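Local coordinates for protein heroin esterase (Rhodococcus sp., PDB 1LZL) that probably hydrolyses acetyl esters, heroin among them, as a bacterial esterase of the alpha/beta hydrolase fold, at residues 57-62 / 136-141. Residues are numbered along the deposited sequence; the frame is centred on the assembly and turned at random.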
loop_
_atom_site.group_PDB
_atom_site.type_symbol
_atom_site.label_atom_id
_atom_site.label_comp_id
_atom_site.label_asym_id
_atom_site.label_seq_id
_atom_site.Cartn_x
_atom_site.Cartn_y
_atom_site.Cartn_z
ATOM N N PRO A 57 -9.341 -11.106 14.876
ATOM C CA PRO A 57 -8.826 -12.480 14.936
ATOM C C PRO A 57 -8.074 -12.851 13.656
ATOM O O PRO A 57 -8.514 -12.559 12.537
ATOM C CB PRO A 57 -10.117 -13.294 15.113
ATOM C CG PRO A 57 -11.104 -12.337 15.730
ATOM C CD PRO A 57 -10.802 -11.000 15.116
ATOM N N GLY A 58 -6.878 -13.460 13.783
ATOM C CA GLY A 58 -6.144 -13.897 12.602
ATOM C C GLY A 58 -6.814 -15.101 11.920
ATOM O O GLY A 58 -7.695 -15.735 12.521
ATOM N N LEU A 59 -6.384 -15.373 10.686
ATOM C CA LEU A 59 -6.835 -16.600 10.001
ATOM C C LEU A 59 -6.177 -17.845 10.582
ATOM O O LEU A 59 -5.095 -17.756 11.168
ATOM C CB LEU A 59 -6.509 -16.621 8.504
ATOM C CG LEU A 59 -7.072 -15.473 7.695
ATOM C CD1 LEU A 59 -6.934 -15.770 6.178
ATOM C CD2 LEU A 59 -8.508 -15.075 7.998
ATOM N N ASP A 60 -6.813 -19.033 10.413
ATOM C CA ASP A 60 -6.207 -20.284 10.922
ATOM C C ASP A 60 -5.864 -20.156 12.392
ATOM O O ASP A 60 -6.655 -19.592 13.185
ATOM C CB ASP A 60 -4.971 -20.665 10.082
ATOM C CG ASP A 60 -5.342 -21.177 8.696
ATOM O OD1 ASP A 60 -6.546 -21.438 8.472
ATOM O OD2 ASP A 60 -4.445 -21.290 7.822
ATOM N N GLY A 61 -4.706 -20.600 12.863
ATOM C CA GLY A 61 -4.466 -20.332 14.306
ATOM C C GLY A 61 -3.613 -19.093 14.536
ATOM O O GLY A 61 -2.896 -19.045 15.575
ATOM N N ASP A 62 -3.639 -18.168 13.561
ATOM C CA ASP A 62 -2.712 -17.052 13.626
ATOM C C ASP A 62 -3.065 -16.101 14.748
ATOM O O ASP A 62 -4.211 -16.006 15.154
ATOM C CB ASP A 62 -2.733 -16.301 12.275
ATOM C CG ASP A 62 -2.124 -17.076 11.134
ATOM O OD1 ASP A 62 -1.532 -18.155 11.365
ATOM O OD2 ASP A 62 -2.216 -16.556 9.999
ATOM N N ALA A 136 -8.246 -8.724 8.794
ATOM C CA ALA A 136 -8.682 -7.398 9.235
ATOM C C ALA A 136 -9.895 -6.986 8.427
ATOM O O ALA A 136 -10.861 -6.412 8.925
ATOM C CB ALA A 136 -7.524 -6.387 9.047
ATOM N N LEU A 137 -9.936 -7.260 7.115
ATOM C CA LEU A 137 -11.086 -6.938 6.266
ATOM C C LEU A 137 -12.325 -7.698 6.715
ATOM O O LEU A 137 -13.398 -7.089 6.842
ATOM C CB LEU A 137 -10.723 -7.251 4.800
ATOM C CG LEU A 137 -11.864 -6.970 3.803
ATOM C CD1 LEU A 137 -12.222 -5.478 3.772
ATOM C CD2 LEU A 137 -11.548 -7.455 2.384
ATOM N N LEU A 138 -12.171 -8.995 6.945
ATOM C CA LEU A 138 -13.300 -9.815 7.458
ATOM C C LEU A 138 -13.852 -9.233 8.747
ATOM O O LEU A 138 -15.069 -9.180 8.944
ATOM C CB LEU A 138 -12.797 -11.242 7.690
ATOM C CG LEU A 138 -12.621 -12.113 6.436
ATOM C CD1 LEU A 138 -11.941 -13.430 6.775
ATOM C CD2 LEU A 138 -13.997 -12.423 5.829
ATOM N N TYR A 139 -12.931 -8.854 9.631
ATOM C CA TYR A 139 -13.355 -8.303 10.923
ATOM C C TYR A 139 -14.074 -6.991 10.746
ATOM O O TYR A 139 -15.154 -6.814 11.347
ATOM C CB TYR A 139 -12.101 -8.126 11.789
ATOM C CG TYR A 139 -12.417 -7.336 13.051
ATOM C CD1 TYR A 139 -13.032 -7.967 14.131
ATOM C CD2 TYR A 139 -12.088 -5.981 13.144
ATOM C CE1 TYR A 139 -13.296 -7.199 15.267
ATOM C CE2 TYR A 139 -12.351 -5.210 14.255
ATOM C CZ TYR A 139 -12.958 -5.872 15.317
ATOM O OH TYR A 139 -13.261 -5.149 16.454
ATOM N N ILE A 140 -13.493 -6.022 10.020
ATOM C CA ILE A 140 -14.193 -4.714 9.936
ATOM C C ILE A 140 -15.554 -4.855 9.274
ATOM O O ILE A 140 -16.495 -4.141 9.655
ATOM C CB ILE A 140 -13.362 -3.584 9.328
ATOM C CG1 ILE A 140 -12.950 -3.833 7.894
ATOM C CG2 ILE A 140 -12.165 -3.292 10.243
ATOM C CD1 ILE A 140 -12.135 -2.659 7.354
ATOM N N HIS A 141 -15.695 -5.772 8.316
ATOM C CA HIS A 141 -16.951 -5.960 7.606
ATOM C C HIS A 141 -17.962 -6.582 8.561
ATOM O O HIS A 141 -19.094 -6.077 8.633
ATOM C CB HIS A 141 -16.721 -6.870 6.386
ATOM C CG HIS A 141 -18.023 -7.088 5.676
ATOM N ND1 HIS A 141 -18.616 -8.315 5.732
ATOM C CD2 HIS A 141 -18.830 -6.260 4.959
ATOM C CE1 HIS A 141 -19.765 -8.254 5.041
ATOM N NE2 HIS A 141 -19.913 -7.025 4.572
#
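Pro57 and Leu59 meet Tyr139 and Leu138 in two separate apolar touches, and these carry the contact between the loop 57-62 and the helical segment 136-141. In the first, Pro57 brings CD, the ring carbon next to its nitrogen, to 3.9 Å from CD1 of Tyr139. The approach to the phenol ring is oblique, and the two side chains cross at about a right angle. Tyr139 carries its CG anti to the backbone N (chi1 170°), which takes the ring outward from the helix, to where Pro57 CD meets it. The second touch is between methyl groups: CD2 of Leu59 comes within 4.0 Å of CD1 of Leu138, again with the side chains nearly perpendicular. Leu59 holds CG anti to its carbonyl carbon (chi1 -58°), and its branched end reaches the helix although its CB does not point there.

Packing is closest at these two points, yet even there it is modest: about 124 Å² is buried in all, and the nearest CA atoms, those of Pro57 and Tyr139, stand 7.4 Å apart. The loose side is the type II' beta turn from Leu59 to Asp62, closed by Asp62 N bonding to Leu59 O at 2.8 Å. There Asp60 and Gly61 are exposed, while Asp62 turns its OD2 into a salt bridge with Arg119.

The loop is the hairpin connection between antiparallel strands 49-56 and 65-72 at one border of the sheet, and it packs against helix 128-142, which flanks the central sheet of the alpha/beta hydrolase fold. This helix rests its buried face, through Leu137 and Ile140, on strand 79-85; Tyr139 packs on Leu54 and Ala56 of strand 49-56, and Leu138 also touches Val179.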